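Local coordinates for protein 1-acyl-sn-glycerol-3-phosphate acyltransferase (Thermotoga maritima, PDB 5KYM) that transfers an acyl chain to lysophosphatidic acid to make phosphatidic acid, with its active site positioned for catalysis within the membrane bilayer, at residues V19-R31 and K110-N122. Sequence-based numbering, arbitrary orientation.
With DD9 (nonane), chain F; HGX (1-heptadecanoyl-2-tridecanoyl-3-glycerol-phosphonyl choline), chain C.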
ATOM      1  N   VAL A  19     -15.734  12.399   3.930  1.00 49.30           N
ATOM      2  CA  VAL A  19     -15.604  13.524   4.829  1.00 48.80           C
ATOM      3  C   VAL A  19     -14.226  13.562   5.488  1.00 47.23           C
ATOM      4  O   VAL A  19     -13.671  14.630   5.692  1.00 48.47           O
ATOM      5  CB  VAL A  19     -16.696  13.533   5.914  1.00 49.14           C
ATOM      6  CG1 VAL A  19     -16.432  14.647   6.898  1.00 49.53           C
ATOM      7  CG2 VAL A  19     -18.058  13.751   5.296  1.00 48.45           C
ATOM      8  N   TYR A  20     -13.678  12.405   5.828  1.00 45.78           N
ATOM      9  CA  TYR A  20     -12.417  12.374   6.538  1.00 46.65           C
ATOM     10  C   TYR A  20     -11.296  12.809   5.579  1.00 50.81           C
ATOM     11  O   TYR A  20     -10.519  13.767   5.903  1.00 53.01           O
ATOM     12  CB  TYR A  20     -12.183  11.012   7.165  1.00 45.63           C
ATOM     13  CG  TYR A  20     -10.965  10.892   8.074  1.00 44.55           C
ATOM     14  CD1 TYR A  20      -9.706  10.706   7.540  1.00 45.61           C
ATOM     15  CD2 TYR A  20     -11.079  10.871   9.442  1.00 43.36           C
ATOM     16  CE1 TYR A  20      -8.594  10.566   8.346  1.00 45.63           C
ATOM     17  CE2 TYR A  20      -9.964  10.709  10.257  1.00 43.88           C
ATOM     18  CZ  TYR A  20      -8.701  10.573   9.719  1.00 44.05           C
ATOM     19  OH  TYR A  20      -7.492  10.433  10.439  1.00 43.12           O
ATOM     20  N   ILE A  21     -11.227  12.183   4.392  1.00 51.73           N
ATOM     21  CA  ILE A  21     -10.148  12.519   3.445  1.00 52.83           C
ATOM     22  C   ILE A  21     -10.239  13.967   2.972  1.00 52.26           C
ATOM     23  O   ILE A  21      -9.244  14.622   2.907  1.00 55.64           O
ATOM     24  CB  ILE A  21     -10.041  11.576   2.253  1.00 54.19           C
ATOM     25  CG1 ILE A  21      -9.657  10.180   2.717  1.00 58.97           C
ATOM     26  CG2 ILE A  21      -8.906  12.000   1.335  1.00 55.68           C
ATOM     27  CD1 ILE A  21      -9.786   9.114   1.609  1.00 63.70           C
ATOM     28  N   VAL A  22     -11.421  14.477   2.699  1.00 52.62           N
ATOM     29  CA  VAL A  22     -11.560  15.797   2.075  1.00 52.34           C
ATOM     30  C   VAL A  22     -11.472  16.911   3.120  1.00 53.62           C
ATOM     31  O   VAL A  22     -10.582  17.737   3.052  1.00 50.86           O
ATOM     32  CB  VAL A  22     -12.846  15.841   1.194  1.00 50.32           C
ATOM     33  CG1 VAL A  22     -13.309  17.244   0.922  1.00 50.01           C
ATOM     34  CG2 VAL A  22     -12.632  15.039  -0.108  1.00 48.72           C
ATOM     35  N   PHE A  23     -12.352  16.907   4.103  1.00 55.78           N
ATOM     36  CA  PHE A  23     -12.417  18.024   5.047  1.00 57.96           C
ATOM     37  C   PHE A  23     -11.366  17.933   6.145  1.00 56.29           C
ATOM     38  O   PHE A  23     -10.636  18.877   6.377  1.00 55.93           O
ATOM     39  CB  PHE A  23     -13.831  18.198   5.636  1.00 64.56           C
ATOM     40  CG  PHE A  23     -14.884  18.451   4.587  1.00 69.85           C
ATOM     41  CD1 PHE A  23     -15.492  17.390   3.926  1.00 74.30           C
ATOM     42  CD2 PHE A  23     -15.259  19.729   4.263  1.00 74.08           C
ATOM     43  CE1 PHE A  23     -16.428  17.594   2.926  1.00 77.21           C
ATOM     44  CE2 PHE A  23     -16.207  19.957   3.273  1.00 80.61           C
ATOM     45  CZ  PHE A  23     -16.791  18.885   2.598  1.00 82.18           C
ATOM     46  N   TYR A  24     -11.255  16.807   6.825  1.00 55.87           N
ATOM     47  CA  TYR A  24     -10.191  16.680   7.831  1.00 52.25           C
ATOM     48  C   TYR A  24      -8.837  16.696   7.112  1.00 51.35           C
ATOM     49  O   TYR A  24      -7.920  17.348   7.541  1.00 47.30           O
ATOM     50  CB  TYR A  24     -10.388  15.423   8.719  1.00 49.41           C
ATOM     51  CG  TYR A  24      -9.267  15.279   9.725  1.00 50.26           C
ATOM     52  CD1 TYR A  24      -8.997  16.278  10.667  1.00 48.66           C
ATOM     53  CD2 TYR A  24      -8.428  14.179   9.705  1.00 48.91           C
ATOM     54  CE1 TYR A  24      -7.935  16.157  11.539  1.00 46.42           C
ATOM     55  CE2 TYR A  24      -7.391  14.064  10.601  1.00 46.93           C
ATOM     56  CZ  TYR A  24      -7.141  15.049  11.489  1.00 46.02           C
ATOM     57  OH  TYR A  24      -6.059  14.901  12.330  1.00 47.58           O
ATOM     58  N   GLY A  25      -8.731  16.023   5.974  1.00 53.84           N
ATOM     59  CA  GLY A  25      -7.441  15.997   5.262  1.00 56.77           C
ATOM     60  C   GLY A  25      -7.052  17.333   4.656  1.00 58.27           C
ATOM     61  O   GLY A  25      -5.855  17.630   4.499  1.00 63.83           O
ATOM     62  N   GLY A  26      -8.050  18.143   4.311  1.00 54.77           N
ATOM     63  CA  GLY A  26      -7.789  19.484   3.868  1.00 52.64           C
ATOM     64  C   GLY A  26      -7.202  20.246   5.032  1.00 51.83           C
ATOM     65  O   GLY A  26      -6.144  20.878   4.948  1.00 56.67           O
ATOM     66  N   PHE A  27      -7.862  20.115   6.153  1.00 49.06           N
ATOM     67  CA  PHE A  27      -7.450  20.759   7.358  1.00 47.19           C
ATOM     68  C   PHE A  27      -6.043  20.371   7.711  1.00 47.26           C
ATOM     69  O   PHE A  27      -5.286  21.204   8.205  1.00 53.47           O
ATOM     70  CB  PHE A  27      -8.467  20.442   8.471  1.00 47.83           C
ATOM     71  CG  PHE A  27      -8.080  20.959   9.777  1.00 50.07           C
ATOM     72  CD1 PHE A  27      -8.214  22.285  10.063  1.00 51.95           C
ATOM     73  CD2 PHE A  27      -7.503  20.114  10.727  1.00 52.65           C
ATOM     74  CE1 PHE A  27      -7.785  22.764  11.285  1.00 53.99           C
ATOM     75  CE2 PHE A  27      -7.078  20.587  11.949  1.00 51.32           C
ATOM     76  CZ  PHE A  27      -7.218  21.896  12.229  1.00 52.40           C
ATOM     77  N   VAL A  28      -5.662  19.129   7.464  1.00 46.62           N
ATOM     78  CA  VAL A  28      -4.341  18.657   7.909  1.00 50.40           C
ATOM     79  C   VAL A  28      -3.247  19.362   7.110  1.00 52.26           C
ATOM     80  O   VAL A  28      -2.288  19.907   7.698  1.00 51.92           O
ATOM     81  CB  VAL A  28      -4.218  17.122   7.838  1.00 51.55           C
ATOM     82  CG1 VAL A  28      -2.771  16.652   7.886  1.00 51.53           C
ATOM     83  CG2 VAL A  28      -5.008  16.497   8.974  1.00 53.04           C
ATOM     84  N   LEU A  29      -3.396  19.362   5.784  1.00 51.30           N
ATOM     85  CA  LEU A  29      -2.418  20.018   4.927  1.00 50.62           C
ATOM     86  C   LEU A  29      -2.442  21.508   5.234  1.00 52.17           C
ATOM     87  O   LEU A  29      -1.356  22.135   5.304  1.00 53.16           O
ATOM     88  CB  LEU A  29      -2.778  19.819   3.467  1.00 49.08           C
ATOM     89  CG  LEU A  29      -2.760  18.378   2.997  1.00 47.75           C
ATOM     90  CD1 LEU A  29      -3.359  18.339   1.641  1.00 46.50           C
ATOM     91  CD2 LEU A  29      -1.339  17.795   2.960  1.00 47.69           C
ATOM     92  N   PHE A  30      -3.653  22.071   5.425  1.00 49.19           N
ATOM     93  CA  PHE A  30      -3.740  23.470   5.746  1.00 51.39           C
ATOM     94  C   PHE A  30      -2.967  23.797   7.019  1.00 53.44           C
ATOM     95  O   PHE A  30      -2.188  24.739   7.015  1.00 58.31           O
ATOM     96  CB  PHE A  30      -5.156  23.982   5.856  1.00 52.00           C
ATOM     97  CG  PHE A  30      -5.235  25.386   6.385  1.00 55.73           C
ATOM     98  CD1 PHE A  30      -5.033  26.458   5.534  1.00 57.18           C
ATOM     99  CD2 PHE A  30      -5.493  25.653   7.725  1.00 59.82           C
ATOM    100  CE1 PHE A  30      -5.129  27.781   5.982  1.00 57.29           C
ATOM    101  CE2 PHE A  30      -5.566  26.976   8.194  1.00 61.25           C
ATOM    102  CZ  PHE A  30      -5.367  28.038   7.316  1.00 59.42           C
ATOM    103  N   ARG A  31      -3.132  23.037   8.094  1.00 52.97           N
ATOM    104  CA  ARG A  31      -2.267  23.273   9.258  1.00 55.00           C
ATOM    105  C   ARG A  31      -0.768  23.066   8.941  1.00 54.70           C
ATOM    106  O   ARG A  31       0.069  23.786   9.408  1.00 50.18           O
ATOM    107  CB  ARG A  31      -2.609  22.366  10.420  1.00 58.71           C
ATOM    108  CG  ARG A  31      -3.679  22.838  11.377  1.00 62.24           C
ATOM    109  CD  ARG A  31      -3.927  21.749  12.437  1.00 65.68           C
ATOM    110  NE  ARG A  31      -2.686  21.157  13.012  1.00 66.43           N
ATOM    111  CZ  ARG A  31      -2.086  21.529  14.138  1.00 68.55           C
ATOM    112  NH1 ARG A  31      -2.553  22.550  14.858  1.00 72.13           N
ATOM    113  NH2 ARG A  31      -0.995  20.876  14.561  1.00 67.58           N
ATOM    114  N   LYS A 110      -7.979  13.552 -10.602  1.00 74.88           N
ATOM    115  CA  LYS A 110      -9.247  14.286 -10.639  1.00 75.57           C
ATOM    116  C   LYS A 110     -10.051  14.105  -9.352  1.00 76.57           C
ATOM    117  O   LYS A 110     -10.768  15.013  -8.979  1.00 81.60           O
ATOM    118  CB  LYS A 110     -10.070  13.896 -11.907  1.00 74.65           C
ATOM    119  N   ILE A 111      -9.928  12.966  -8.658  1.00 78.67           N
ATOM    120  CA  ILE A 111     -10.668  12.763  -7.380  1.00 74.93           C
ATOM    121  C   ILE A 111     -10.092  13.658  -6.252  1.00 73.41           C
ATOM    122  O   ILE A 111      -8.946  13.477  -5.812  1.00 72.65           O
ATOM    123  CB  ILE A 111     -10.627  11.303  -6.876  1.00 76.57           C
ATOM    124  CG1 ILE A 111     -11.218  10.330  -7.884  1.00 82.40           C
ATOM    125  CG2 ILE A 111     -11.356  11.188  -5.551  1.00 73.50           C
ATOM    126  CD1 ILE A 111     -12.732  10.409  -8.075  1.00 85.77           C
ATOM    127  N   PRO A 112     -10.881  14.609  -5.753  1.00 68.78           N
ATOM    128  CA  PRO A 112     -10.388  15.489  -4.712  1.00 70.78           C
ATOM    129  C   PRO A 112     -10.081  14.760  -3.385  1.00 70.15           C
ATOM    130  O   PRO A 112     -10.637  13.692  -3.127  1.00 67.90           O
ATOM    131  CB  PRO A 112     -11.525  16.479  -4.546  1.00 70.34           C
ATOM    132  CG  PRO A 112     -12.707  15.648  -4.773  1.00 68.10           C
ATOM    133  CD  PRO A 112     -12.318  14.752  -5.906  1.00 68.90           C
ATOM    134  N   GLY A 113      -9.186  15.351  -2.586  1.00 67.11           N
ATOM    135  CA  GLY A 113      -8.688  14.740  -1.367  1.00 62.18           C
ATOM    136  C   GLY A 113      -7.615  13.738  -1.739  1.00 59.64           C
ATOM    137  O   GLY A 113      -6.451  13.983  -1.465  1.00 63.43           O
ATOM    138  N   VAL A 114      -8.003  12.638  -2.393  1.00 55.34           N
ATOM    139  CA  VAL A 114      -7.069  11.576  -2.782  1.00 55.04           C
ATOM    140  C   VAL A 114      -5.860  12.115  -3.571  1.00 55.91           C
ATOM    141  O   VAL A 114      -4.722  11.760  -3.304  1.00 55.89           O
ATOM    142  CB  VAL A 114      -7.758  10.429  -3.615  1.00 52.03           C
ATOM    143  CG1 VAL A 114      -6.751   9.384  -4.090  1.00 49.25           C
ATOM    144  CG2 VAL A 114      -8.830   9.729  -2.815  1.00 50.61           C
ATOM    145  N   ASN A 115      -6.107  12.961  -4.549  1.00 57.89           N
ATOM    146  CA  ASN A 115      -5.012  13.511  -5.356  1.00 62.39           C
ATOM    147  C   ASN A 115      -3.996  14.289  -4.515  1.00 59.78           C
ATOM    148  O   ASN A 115      -2.775  14.171  -4.739  1.00 64.06           O
ATOM    149  CB  ASN A 115      -5.530  14.395  -6.490  1.00 67.00           C
ATOM    150  CG  ASN A 115      -6.498  15.440  -6.000  1.00 76.27           C
ATOM    151  OD1 ASN A 115      -7.235  15.201  -5.029  1.00 81.59           O
ATOM    152  ND2 ASN A 115      -6.498  16.605  -6.631  1.00 88.42           N
ATOM    153  N   TRP A 116      -4.480  15.067  -3.556  1.00 55.98           N
ATOM    154  CA  TRP A 116      -3.583  15.835  -2.686  1.00 54.80           C
ATOM    155  C   TRP A 116      -2.731  14.866  -1.926  1.00 51.91           C
ATOM    156  O   TRP A 116      -1.551  15.075  -1.750  1.00 54.95           O
ATOM    157  CB  TRP A 116      -4.277  16.698  -1.624  1.00 55.70           C
ATOM    158  CG  TRP A 116      -5.401  17.498  -2.045  1.00 56.17           C
ATOM    159  CD1 TRP A 116      -5.558  18.100  -3.224  1.00 56.59           C
ATOM    160  CD2 TRP A 116      -6.546  17.812  -1.255  1.00 58.46           C
ATOM    161  NE1 TRP A 116      -6.742  18.773  -3.246  1.00 59.16           N
ATOM    162  CE2 TRP A 116      -7.371  18.629  -2.043  1.00 58.98           C
ATOM    163  CE3 TRP A 116      -6.958  17.482   0.054  1.00 60.23           C
ATOM    164  CZ2 TRP A 116      -8.611  19.140  -1.583  1.00 59.34           C
ATOM    165  CZ3 TRP A 116      -8.201  17.989   0.529  1.00 61.53           C
ATOM    166  CH2 TRP A 116      -9.007  18.817  -0.302  1.00 60.12           C
ATOM    167  N   TYR A 117      -3.325  13.809  -1.418  1.00 49.46           N
ATOM    168  CA  TYR A 117      -2.522  12.892  -0.648  1.00 47.31           C
ATOM    169  C   TYR A 117      -1.614  11.996  -1.500  1.00 45.69           C
ATOM    170  O   TYR A 117      -0.466  11.739  -1.098  1.00 45.47           O
ATOM    171  CB  TYR A 117      -3.383  12.209   0.405  1.00 45.67           C
ATOM    172  CG  TYR A 117      -3.580  13.131   1.592  1.00 42.89           C
ATOM    173  CD1 TYR A 117      -2.598  13.251   2.565  1.00 42.64           C
ATOM    174  CD2 TYR A 117      -4.685  13.893   1.703  1.00 41.41           C
ATOM    175  CE1 TYR A 117      -2.739  14.087   3.633  1.00 42.15           C
ATOM    176  CE2 TYR A 117      -4.871  14.712   2.776  1.00 42.38           C
ATOM    177  CZ  TYR A 117      -3.892  14.828   3.724  1.00 43.92           C
ATOM    178  OH  TYR A 117      -4.108  15.663   4.812  1.00 48.33           O
ATOM    179  N   ILE A 118      -2.051  11.611  -2.699  1.00 46.19           N
ATOM    180  CA  ILE A 118      -1.158  10.888  -3.619  1.00 50.28           C
ATOM    181  C   ILE A 118       0.057  11.710  -3.960  1.00 52.38           C
ATOM    182  O   ILE A 118       1.153  11.192  -3.993  1.00 50.53           O
ATOM    183  CB  ILE A 118      -1.837  10.494  -4.949  1.00 52.63           C
ATOM    184  CG1 ILE A 118      -2.959   9.481  -4.689  1.00 52.43           C
ATOM    185  CG2 ILE A 118      -0.801   9.922  -5.912  1.00 54.15           C
ATOM    186  CD1 ILE A 118      -3.725   8.986  -5.891  1.00 52.47           C
ATOM    187  N   ARG A 119      -0.168  12.986  -4.264  1.00 57.99           N
ATOM    188  CA  ARG A 119       0.907  13.930  -4.503  1.00 58.58           C
ATOM    189  C   ARG A 119       1.778  14.092  -3.279  1.00 55.07           C
ATOM    190  O   ARG A 119       2.979  14.016  -3.415  1.00 56.02           O
ATOM    191  CB  ARG A 119       0.367  15.277  -4.926  1.00 65.26           C
ATOM    192  CG  ARG A 119      -0.022  15.347  -6.392  1.00 77.88           C
ATOM    193  CD  ARG A 119      -0.012  16.810  -6.948  1.00 89.19           C
ATOM    194  NE  ARG A 119      -1.241  17.513  -6.551  1.00 94.74           N
ATOM    195  CZ  ARG A 119      -2.462  17.261  -7.046  1.00103.02           C
ATOM    196  NH1 ARG A 119      -2.661  16.341  -8.019  1.00110.57           N
ATOM    197  NH2 ARG A 119      -3.506  17.932  -6.563  1.00102.17           N
ATOM    198  N   TYR A 120       1.206  14.268  -2.084  1.00 51.12           N
ATOM    199  CA  TYR A 120       2.036  14.463  -0.893  1.00 49.44           C
ATOM    200  C   TYR A 120       2.974  13.281  -0.681  1.00 51.02           C
ATOM    201  O   TYR A 120       4.142  13.480  -0.353  1.00 54.22           O
ATOM    202  CB  TYR A 120       1.221  14.685   0.373  1.00 47.55           C
ATOM    203  CG  TYR A 120       2.037  15.285   1.516  1.00 46.45           C
ATOM    204  CD1 TYR A 120       2.814  14.499   2.303  1.00 47.41           C
ATOM    205  CD2 TYR A 120       1.974  16.652   1.807  1.00 46.80           C
ATOM    206  CE1 TYR A 120       3.571  15.031   3.347  1.00 50.68           C
ATOM    207  CE2 TYR A 120       2.696  17.196   2.846  1.00 47.51           C
ATOM    208  CZ  TYR A 120       3.513  16.386   3.619  1.00 49.82           C
ATOM    209  OH  TYR A 120       4.299  16.865   4.669  1.00 51.60           O
ATOM    210  N   LEU A 121       2.478  12.061  -0.909  1.00 51.43           N
ATOM    211  CA  LEU A 121       3.303  10.855  -0.793  1.00 53.57           C
ATOM    212  C   LEU A 121       4.298  10.657  -1.919  1.00 55.18           C
ATOM    213  O   LEU A 121       4.921   9.587  -2.002  1.00 52.95           O
ATOM    214  CB  LEU A 121       2.404   9.612  -0.679  1.00 53.75           C
ATOM    215  CG  LEU A 121       1.611   9.554   0.634  1.00 53.79           C
ATOM    216  CD1 LEU A 121       0.390   8.661   0.491  1.00 53.37           C
ATOM    217  CD2 LEU A 121       2.516   9.115   1.806  1.00 53.66           C
ATOM    218  N   ASN A 122       4.435  11.679  -2.772  1.00 57.20           N
ATOM    219  CA  ASN A 122       5.262  11.648  -3.969  1.00 58.57           C
ATOM    220  C   ASN A 122       4.922  10.539  -4.932  1.00 55.08           C
ATOM    221  O   ASN A 122       5.789  10.073  -5.634  1.00 54.17           O
ATOM    222  CB  ASN A 122       6.735  11.582  -3.575  1.00 63.91           C
ATOM    223  CG  ASN A 122       7.399  12.901  -3.656  1.00 67.43           C
ATOM    224  OD1 ASN A 122       8.268  13.120  -4.499  1.00 76.27           O
ATOM    225  ND2 ASN A 122       6.995  13.800  -2.787  1.00 72.07           N
TER
HETATM  226  C1  DD9 F 304      -5.911  13.005   7.378  1.00 52.25           C
HETATM  227  C2  DD9 F 304      -5.331  12.800   5.989  1.00 50.51           C
HETATM  228  C3  DD9 F 304      -5.782  11.451   5.468  1.00 50.75           C
HETATM  229  C4  DD9 F 304      -5.274  11.258   4.048  1.00 54.50           C
HETATM  230  C5  DD9 F 304      -5.392   9.786   3.644  1.00 56.72           C
HETATM  231  C6  DD9 F 304      -4.688   9.597   2.307  1.00 57.95           C
HETATM  232  C7  DD9 F 304      -5.065   8.342   1.519  1.00 54.60           C
HETATM  233  C8  DD9 F 304      -4.155   8.294   0.272  1.00 54.42           C
HETATM  234  C9  DD9 F 304      -4.763   7.441  -0.849  1.00 56.53           C
HETATM  235  O11 HGX C 301      -6.303  23.114  17.915  1.00 84.83           O
HETATM  236  C11 HGX C 301      -6.744  22.916  16.795  1.00 88.30           C
HETATM  237  C12 HGX C 301      -7.942  23.740  16.328  1.00 83.19           C
HETATM  238  C13 HGX C 301      -8.550  23.333  14.984  1.00 75.49           C
HETATM  239  C14 HGX C 301     -10.002  23.779  14.792  1.00 70.75           C
HETATM  240  C15 HGX C 301     -10.234  24.270  13.355  1.00 71.38           C
HETATM  241  C16 HGX C 301     -11.684  24.639  12.982  1.00 70.60           C
HETATM  242  C17 HGX C 301     -11.890  24.907  11.482  1.00 69.76           C
HETATM  243  C18 HGX C 301     -10.681  25.549  10.788  1.00 66.72           C
HETATM  244  O3  HGX C 301      -6.096  21.893  15.974  1.00101.91           O
HETATM  245  C3  HGX C 301      -5.115  20.973  16.487  1.00105.13           C
HETATM  246  C2  HGX C 301      -5.759  19.741  17.128  1.00104.92           C
HETATM  247  C1  HGX C 301      -4.716  18.949  17.943  1.00110.46           C
HETATM  248  O3P HGX C 301      -3.756  18.308  17.085  1.00126.79           O
HETATM  249  O2  HGX C 301      -6.333  18.961  16.068  1.00 97.07           O
HETATM  250  C31 HGX C 301      -7.494  18.132  16.397  1.00 95.83           C
HETATM  251  O31 HGX C 301      -7.604  17.683  17.540  1.00103.60           O
HETATM  252  C32 HGX C 301      -8.522  17.789  15.320  1.00 81.77           C
HETATM  253  C33 HGX C 301      -9.433  18.968  14.968  1.00 74.31           C
HETATM  254  C34 HGX C 301     -10.580  18.560  14.033  1.00 69.93           C
HETATM  255  C35 HGX C 301     -10.865  19.649  12.983  1.00 73.71           C
HETATM  256  C36 HGX C 301     -11.831  19.274  11.836  1.00 72.42           C
HETATM  257  C37 HGX C 301     -12.312  20.540  11.100  1.00 71.82           C
HETATM  258  C38 HGX C 301     -12.742  20.378   9.632  1.00 77.29           C
HETATM  259  C39 HGX C 301     -12.599  21.708   8.861  1.00 79.72           C
HETATM  260  C40 HGX C 301     -13.223  21.748   7.457  1.00 76.37           C
HETATM  261  O1  HGX C 301      -2.059  18.212  18.942  1.00147.17           O
HETATM  262  P1  HGX C 301      -2.377  17.605  17.593  1.00149.44           P
HETATM  263  O4  HGX C 301      -1.352  17.660  16.473  1.00148.00           O
HETATM  264  O5  HGX C 301      -2.722  16.031  17.812  1.00139.67           O
HETATM  265  C4  HGX C 301      -1.848  15.112  18.490  1.00116.74           C
HETATM  266  C5  HGX C 301      -2.660  14.104  19.301  1.00 98.96           C
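Tyr117 reaches from helix 114-120 into helix 19-31, and its OH donates a hydrogen bond of 2.6 Å to Gly25 O. The hydroxyl arrives in the carbonyl plane on a lone pair, with a C=O...donor angle of 116°, and Gly25 O also takes the helical bond from Leu29 N. The phenol sits as a knob among Ile21, Gly25, Val28 and Leu29; Leu29 comes at it from the opposite direction, CG lying 3.8 Å from Tyr117 CZ. Nonane runs over one ring face, its C4 centred 3.4 Å above the plane. A phenylalanine in place of Tyr117 would probably leave Gly25 O without its second donor and the ring less firmly fixed beside the alkane. The preceding residue, Trp116, makes a second knob, among Val22, Gly25, Gly26 and Leu29, its CZ3 edge directed at Val22 O (3.5 Å). With CG anti to the carbonyl carbon (chi1 -46°), the indole lies back over Gly113 N and reaches the glycine pair. This knobs-into-holes packing, at a crossing angle of 60°, joins what is probably the two-helix motif of this membrane enzyme, helices 2-34 and 38-59, to the acyltransferase domain. At one end Ile21 CG2 packs 3.8 Å from Gly113 C, where Gly113 is the N-cap with positive phi; at the other, Leu29 CD2 meets Tyr120 CD2 at 3.7 Å. Helix 38-59 backs both ends, Phe52 against Ile21 and Val45 against Tyr120; Tyr20, Tyr24 and Val28 meet the C1 end of the nonane, and Glu48 hydrogen-bonds Tyr24 OH.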